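Local coordinates for protein DspB (Aggregatibacter actinomycetemcomitans, PDB 1YHT) that probably hydrolyses terminal N-acetylhexosamine residues of the polysaccharide that holds bacterial biofilms together, as a family 20 beta-hexosaminidase, and thereby releases cells, at residues F225-S238 against L262-S274. Numbering follows the deposited sequence.
Sequences FEQINPNIEITYWS and LLAKGFTVLNYNS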
loop_
_atom_site.group_PDB
_atom_site.type_symbol
_atom_site.label_atom_id
_atom_site.label_comp_id
_atom_site.label_asym_id
_atom_site.label_seq_id
_atom_site.Cartn_x
_atom_site.Cartn_y
_atom_site.Cartn_z
ATOM N N PHE A 225 13.396 7.465 15.088
ATOM C CA PHE A 225 12.877 6.120 14.798
ATOM C C PHE A 225 12.917 5.156 15.962
ATOM O O PHE A 225 12.138 4.245 16.007
ATOM C CB PHE A 225 13.501 5.489 13.547
ATOM C CG PHE A 225 14.801 4.809 13.785
ATOM C CD1 PHE A 225 14.916 3.428 13.599
ATOM C CD2 PHE A 225 15.926 5.535 14.166
ATOM C CE1 PHE A 225 16.149 2.777 13.788
ATOM C CE2 PHE A 225 17.163 4.897 14.356
ATOM C CZ PHE A 225 17.273 3.517 14.165
ATOM N N GLU A 226 13.822 5.366 16.908
ATOM C CA GLU A 226 13.921 4.521 18.055
ATOM C C GLU A 226 12.724 4.683 18.988
ATOM O O GLU A 226 12.575 3.865 19.870
ATOM C CB GLU A 226 15.233 4.779 18.799
ATOM C CG GLU A 226 16.476 4.600 17.919
ATOM C CD GLU A 226 17.759 5.097 18.557
ATOM O OE1 GLU A 226 17.997 6.334 18.625
ATOM O OE2 GLU A 226 18.511 4.226 19.019
ATOM N N GLN A 227 11.858 5.686 18.764
ATOM C CA GLN A 227 10.601 5.860 19.533
ATOM C C GLN A 227 9.412 5.057 18.961
ATOM O O GLN A 227 8.369 4.953 19.563
ATOM C CB GLN A 227 10.202 7.344 19.533
ATOM C CG GLN A 227 11.225 8.271 20.185
ATOM C CD GLN A 227 11.021 9.735 19.836
ATOM O OE1 GLN A 227 9.910 10.226 19.865
ATOM N NE2 GLN A 227 12.099 10.426 19.470
ATOM N N ILE A 228 9.596 4.492 17.780
ATOM C CA ILE A 228 8.545 3.746 17.069
ATOM C C ILE A 228 8.411 2.393 17.710
ATOM O O ILE A 228 9.416 1.808 18.105
ATOM C CB ILE A 228 8.962 3.604 15.533
ATOM C CG1 ILE A 228 8.562 4.856 14.794
ATOM C CG2 ILE A 228 8.362 2.395 14.863
ATOM C CD1 ILE A 228 7.064 4.887 14.412
ATOM N N ASN A 229 7.173 1.930 17.838
ATOM C CA ASN A 229 6.852 0.567 18.257
ATOM C C ASN A 229 7.721 -0.388 17.463
ATOM O O ASN A 229 7.602 -0.445 16.251
ATOM C CB ASN A 229 5.347 0.273 17.962
ATOM C CG ASN A 229 4.876 -1.136 18.393
ATOM O OD1 ASN A 229 5.671 -1.989 18.719
ATOM N ND2 ASN A 229 3.550 -1.362 18.372
ATOM N N PRO A 230 8.591 -1.142 18.138
ATOM C CA PRO A 230 9.484 -1.962 17.337
ATOM C C PRO A 230 8.809 -3.135 16.676
ATOM O O PRO A 230 9.464 -3.817 15.921
ATOM C CB PRO A 230 10.527 -2.449 18.337
ATOM C CG PRO A 230 9.829 -2.445 19.688
ATOM C CD PRO A 230 8.794 -1.328 19.588
ATOM N N ASN A 231 7.534 -3.398 16.998
ATOM C CA ASN A 231 6.785 -4.438 16.312
ATOM C C ASN A 231 6.174 -3.990 14.959
ATOM O O ASN A 231 5.656 -4.824 14.192
ATOM C CB ASN A 231 5.665 -4.998 17.198
ATOM C CG ASN A 231 6.191 -5.838 18.371
ATOM O OD1 ASN A 231 5.548 -5.896 19.438
ATOM N ND2 ASN A 231 7.326 -6.490 18.188
ATOM N N ILE A 232 6.218 -2.698 14.670
ATOM C CA ILE A 232 5.638 -2.238 13.400
ATOM C C ILE A 232 6.549 -2.781 12.317
ATOM O O ILE A 232 7.804 -2.779 12.466
ATOM C CB ILE A 232 5.554 -0.722 13.292
ATOM C CG1 ILE A 232 4.518 -0.180 14.279
ATOM C CG2 ILE A 232 5.177 -0.309 11.807
ATOM C CD1 ILE A 232 4.577 1.394 14.445
ATOM N N GLU A 233 5.931 -3.313 11.264
ATOM C CA GLU A 233 6.674 -3.965 10.190
ATOM C C GLU A 233 6.777 -3.028 9.001
ATOM O O GLU A 233 5.791 -2.405 8.625
ATOM C CB GLU A 233 6.041 -5.314 9.819
ATOM C CG GLU A 233 5.890 -6.264 11.025
ATOM C CD GLU A 233 5.293 -7.624 10.722
ATOM O OE1 GLU A 233 4.898 -7.885 9.565
ATOM O OE2 GLU A 233 5.192 -8.454 11.664
ATOM N N ILE A 234 7.987 -2.885 8.456
ATOM C CA ILE A 234 8.258 -1.854 7.479
ATOM C C ILE A 234 8.261 -2.378 6.034
ATOM O O ILE A 234 8.945 -3.386 5.724
ATOM C CB ILE A 234 9.586 -1.158 7.757
ATOM C CG1 ILE A 234 9.678 -0.660 9.245
ATOM C CG2 ILE A 234 9.815 -0.052 6.733
ATOM C CD1 ILE A 234 8.429 -0.043 9.768
ATOM N N THR A 235 7.496 -1.695 5.177
ATOM C CA THR A 235 7.557 -1.884 3.719
ATOM C C THR A 235 8.442 -0.797 3.108
ATOM O O THR A 235 8.020 0.352 2.931
ATOM C CB THR A 235 6.096 -1.951 3.075
ATOM O OG1 THR A 235 5.328 -0.769 3.354
ATOM C CG2 THR A 235 5.377 -3.099 3.640
ATOM N N TYR A 236 9.703 -1.164 2.843
ATOM C CA TYR A 236 10.796 -0.232 2.521
ATOM C C TYR A 236 10.960 -0.070 1.026
ATOM O O TYR A 236 11.500 -0.975 0.343
ATOM C CB TYR A 236 12.151 -0.711 3.128
ATOM C CG TYR A 236 13.149 0.420 3.289
ATOM C CD1 TYR A 236 13.440 0.956 4.553
ATOM C CD2 TYR A 236 13.738 1.028 2.185
ATOM C CE1 TYR A 236 14.319 2.062 4.713
ATOM C CE2 TYR A 236 14.613 2.094 2.328
ATOM C CZ TYR A 236 14.938 2.598 3.606
ATOM O OH TYR A 236 15.815 3.699 3.750
ATOM N N TRP A 237 10.498 1.064 0.507
ATOM C CA TRP A 237 10.410 1.262 -0.939
ATOM C C TRP A 237 11.500 2.131 -1.572
ATOM O O TRP A 237 11.859 1.927 -2.724
ATOM C CB TRP A 237 9.061 1.776 -1.342
ATOM C CG TRP A 237 8.722 3.159 -0.941
ATOM C CD1 TRP A 237 8.344 3.590 0.286
ATOM C CD2 TRP A 237 8.699 4.301 -1.790
ATOM N NE1 TRP A 237 8.091 4.928 0.263
ATOM C CE2 TRP A 237 8.310 5.399 -0.998
ATOM C CE3 TRP A 237 8.971 4.502 -3.144
ATOM C CZ2 TRP A 237 8.153 6.678 -1.516
ATOM C CZ3 TRP A 237 8.815 5.786 -3.683
ATOM C CH2 TRP A 237 8.414 6.859 -2.870
ATOM N N SER A 238 11.980 3.112 -0.806
ATOM C CA SER A 238 13.035 4.000 -1.278
ATOM C C SER A 238 13.702 4.707 -0.089
ATOM O O SER A 238 13.022 5.114 0.871
ATOM C CB SER A 238 12.422 5.041 -2.198
ATOM O OG SER A 238 13.422 5.847 -2.784
ATOM N N LEU A 262 17.644 -0.339 9.982
ATOM C CA LEU A 262 16.425 -0.893 10.541
ATOM C C LEU A 262 16.629 -2.337 10.954
ATOM O O LEU A 262 16.212 -2.738 12.036
ATOM C CB LEU A 262 15.283 -0.780 9.527
ATOM C CG LEU A 262 14.743 0.658 9.305
ATOM C CD1 LEU A 262 13.731 0.693 8.165
ATOM C CD2 LEU A 262 14.137 1.237 10.543
ATOM N N LEU A 263 17.296 -3.105 10.087
ATOM C CA LEU A 263 17.585 -4.526 10.376
ATOM C C LEU A 263 18.440 -4.665 11.623
ATOM O O LEU A 263 18.196 -5.524 12.472
ATOM C CB LEU A 263 18.306 -5.161 9.195
ATOM C CG LEU A 263 17.521 -5.267 7.888
ATOM C CD1 LEU A 263 18.365 -5.920 6.834
ATOM C CD2 LEU A 263 16.216 -6.014 8.067
ATOM N N ALA A 264 19.428 -3.773 11.731
ATOM C CA ALA A 264 20.330 -3.763 12.894
ATOM C C ALA A 264 19.583 -3.509 14.192
ATOM O O ALA A 264 19.956 -4.082 15.210
ATOM C CB ALA A 264 21.393 -2.767 12.717
ATOM N N LYS A 265 18.534 -2.670 14.152
ATOM C CA LYS A 265 17.677 -2.451 15.294
ATOM C C LYS A 265 16.626 -3.532 15.527
ATOM O O LYS A 265 15.907 -3.457 16.478
ATOM C CB LYS A 265 17.004 -1.077 15.239
ATOM C CG LYS A 265 17.847 0.054 15.860
ATOM C CD LYS A 265 17.826 0.025 17.406
ATOM C CE LYS A 265 16.708 0.949 17.936
ATOM N NZ LYS A 265 16.241 0.727 19.338
ATOM N N GLY A 266 16.529 -4.543 14.694
ATOM C CA GLY A 266 15.568 -5.606 14.958
ATOM C C GLY A 266 14.222 -5.528 14.246
ATOM O O GLY A 266 13.347 -6.356 14.493
ATOM N N PHE A 267 14.042 -4.556 13.359
ATOM C CA PHE A 267 12.771 -4.413 12.670
ATOM C C PHE A 267 12.561 -5.505 11.666
ATOM O O PHE A 267 13.483 -5.906 10.952
ATOM C CB PHE A 267 12.663 -3.053 11.958
ATOM C CG PHE A 267 12.317 -1.923 12.888
ATOM C CD1 PHE A 267 11.010 -1.571 13.116
ATOM C CD2 PHE A 267 13.318 -1.236 13.559
ATOM C CE1 PHE A 267 10.690 -0.541 14.000
ATOM C CE2 PHE A 267 13.021 -0.191 14.444
ATOM C CZ PHE A 267 11.723 0.176 14.661
ATOM N N THR A 268 11.295 -5.934 11.573
ATOM C CA THR A 268 10.815 -6.645 10.403
ATOM C C THR A 268 10.749 -5.680 9.240
ATOM O O THR A 268 10.095 -4.645 9.315
ATOM C CB THR A 268 9.442 -7.233 10.693
ATOM O OG1 THR A 268 9.586 -8.135 11.788
ATOM C CG2 THR A 268 8.875 -7.960 9.517
ATOM N N VAL A 269 11.458 -5.999 8.160
ATOM C CA VAL A 269 11.445 -5.148 6.995
ATOM C C VAL A 269 11.245 -6.000 5.732
ATOM O O VAL A 269 12.002 -6.955 5.487
ATOM C CB VAL A 269 12.734 -4.336 6.858
ATOM C CG1 VAL A 269 12.587 -3.353 5.697
ATOM C CG2 VAL A 269 13.090 -3.577 8.195
ATOM N N LEU A 270 10.280 -5.588 4.911
ATOM C CA LEU A 270 10.079 -6.139 3.561
ATOM C C LEU A 270 10.615 -5.156 2.540
ATOM O O LEU A 270 10.416 -3.941 2.668
ATOM C CB LEU A 270 8.592 -6.419 3.264
ATOM C CG LEU A 270 7.937 -7.566 4.024
ATOM C CD1 LEU A 270 7.639 -7.159 5.498
ATOM C CD2 LEU A 270 6.658 -8.023 3.329
ATOM N N ASN A 271 11.269 -5.703 1.524
ATOM C CA ASN A 271 11.913 -4.925 0.521
ATOM C C ASN A 271 10.933 -4.665 -0.625
ATOM O O ASN A 271 10.525 -5.567 -1.329
ATOM C CB ASN A 271 13.160 -5.686 0.027
ATOM C CG ASN A 271 14.008 -4.880 -0.961
ATOM O OD1 ASN A 271 13.654 -3.762 -1.331
ATOM N ND2 ASN A 271 15.159 -5.449 -1.372
ATOM N N TYR A 272 10.573 -3.414 -0.800
ATOM C CA TYR A 272 9.658 -3.003 -1.852
ATOM C C TYR A 272 10.397 -2.212 -2.948
ATOM O O TYR A 272 9.750 -1.582 -3.782
ATOM C CB TYR A 272 8.549 -2.169 -1.258
ATOM C CG TYR A 272 7.323 -2.933 -0.742
ATOM C CD1 TYR A 272 7.439 -3.924 0.221
ATOM C CD2 TYR A 272 6.037 -2.622 -1.194
ATOM C CE1 TYR A 272 6.310 -4.587 0.731
ATOM C CE2 TYR A 272 4.911 -3.265 -0.661
ATOM C CZ TYR A 272 5.052 -4.261 0.297
ATOM O OH TYR A 272 3.939 -4.924 0.875
ATOM N N ASN A 273 11.746 -2.235 -2.895
ATOM C CA ASN A 273 12.652 -1.464 -3.821
ATOM C C ASN A 273 11.961 -0.990 -5.072
ATOM O O ASN A 273 11.715 -1.789 -5.966
ATOM C CB ASN A 273 13.857 -2.334 -4.207
ATOM C CG ASN A 273 14.879 -1.606 -5.098
ATOM O OD1 ASN A 273 14.551 -0.662 -5.809
ATOM N ND2 ASN A 273 16.115 -2.064 -5.055
ATOM N N SER A 274 11.684 0.315 -5.160
ATOM C CA SER A 274 10.918 0.874 -6.277
ATOM C C SER A 274 11.634 0.726 -7.626
ATOM O O SER A 274 10.998 0.586 -8.645
ATOM C CB SER A 274 10.563 2.342 -6.035
ATOM O OG SER A 274 11.741 3.110 -5.871
HETATM O O HOH W 1 9.274 -4.919 13.427
#
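Ile-234, Thr-235 and Tyr-236 pair in parallel with Val-269, Leu-270 and Asn-271, joining two neighbouring strands of the barrel wall, while the chain leading into each strand packs against the other ahead of the paired residues. Three backbone bonds zip the strands: Ile-234 N to Thr-268 O (2.9 Å), Leu-270 N to Ile-234 O (2.7 Å) and Tyr-236 N to Leu-270 O. Past the strands the pairing continues with Tyr-272 N on Tyr-236 O and Ser-274 N on Trp-237 O. Before them a water bridges the chains, donating to Pro-230 O and Ile-232 O and accepting from Thr-268 N. The chain between the strands, with helices 246-255 and 259-264, makes this a beta-alpha-beta unit of the TIM barrel of family 20 glycoside hydrolases. Gly-266, at positive phi, ends the second helix in a Schellman motif.

Thr-235 and Leu-270 face the barrel interior. Thr-235 lays CB over one face of the Tyr-272 ring, 3.7 Å from its centroid; chi1 of 58° leaves CG2 beside the backbone N, against CE1 of that ring, and OG1 hydrogen-bonded to His-179. The Tyr-272 hydroxyl hydrogen-bonds His-51, so both polar tips of this pair are satisfied inside the barrel.

On the outer face, Ile-234 and Val-269, beta-branched as suits a strand, fill the layer between sheet and helix. The two methyls of Leu-262 part, CD1 to the Tyr-236 ring edge at CD1 (3.6 Å) and CD2 to Phe-225 CD1 (3.8 Å). Phe-267 turns its ring against the bend 228-232, its edge toward Ile-232 O and Ile-228 CG2, the latter 3.8 Å from its CE1. At the solvent-facing end the bent Lys-265 chain lays CG by Phe-225 and CE by Glu-226 CG, leaving its ammonium near the carboxylate without a salt bridge.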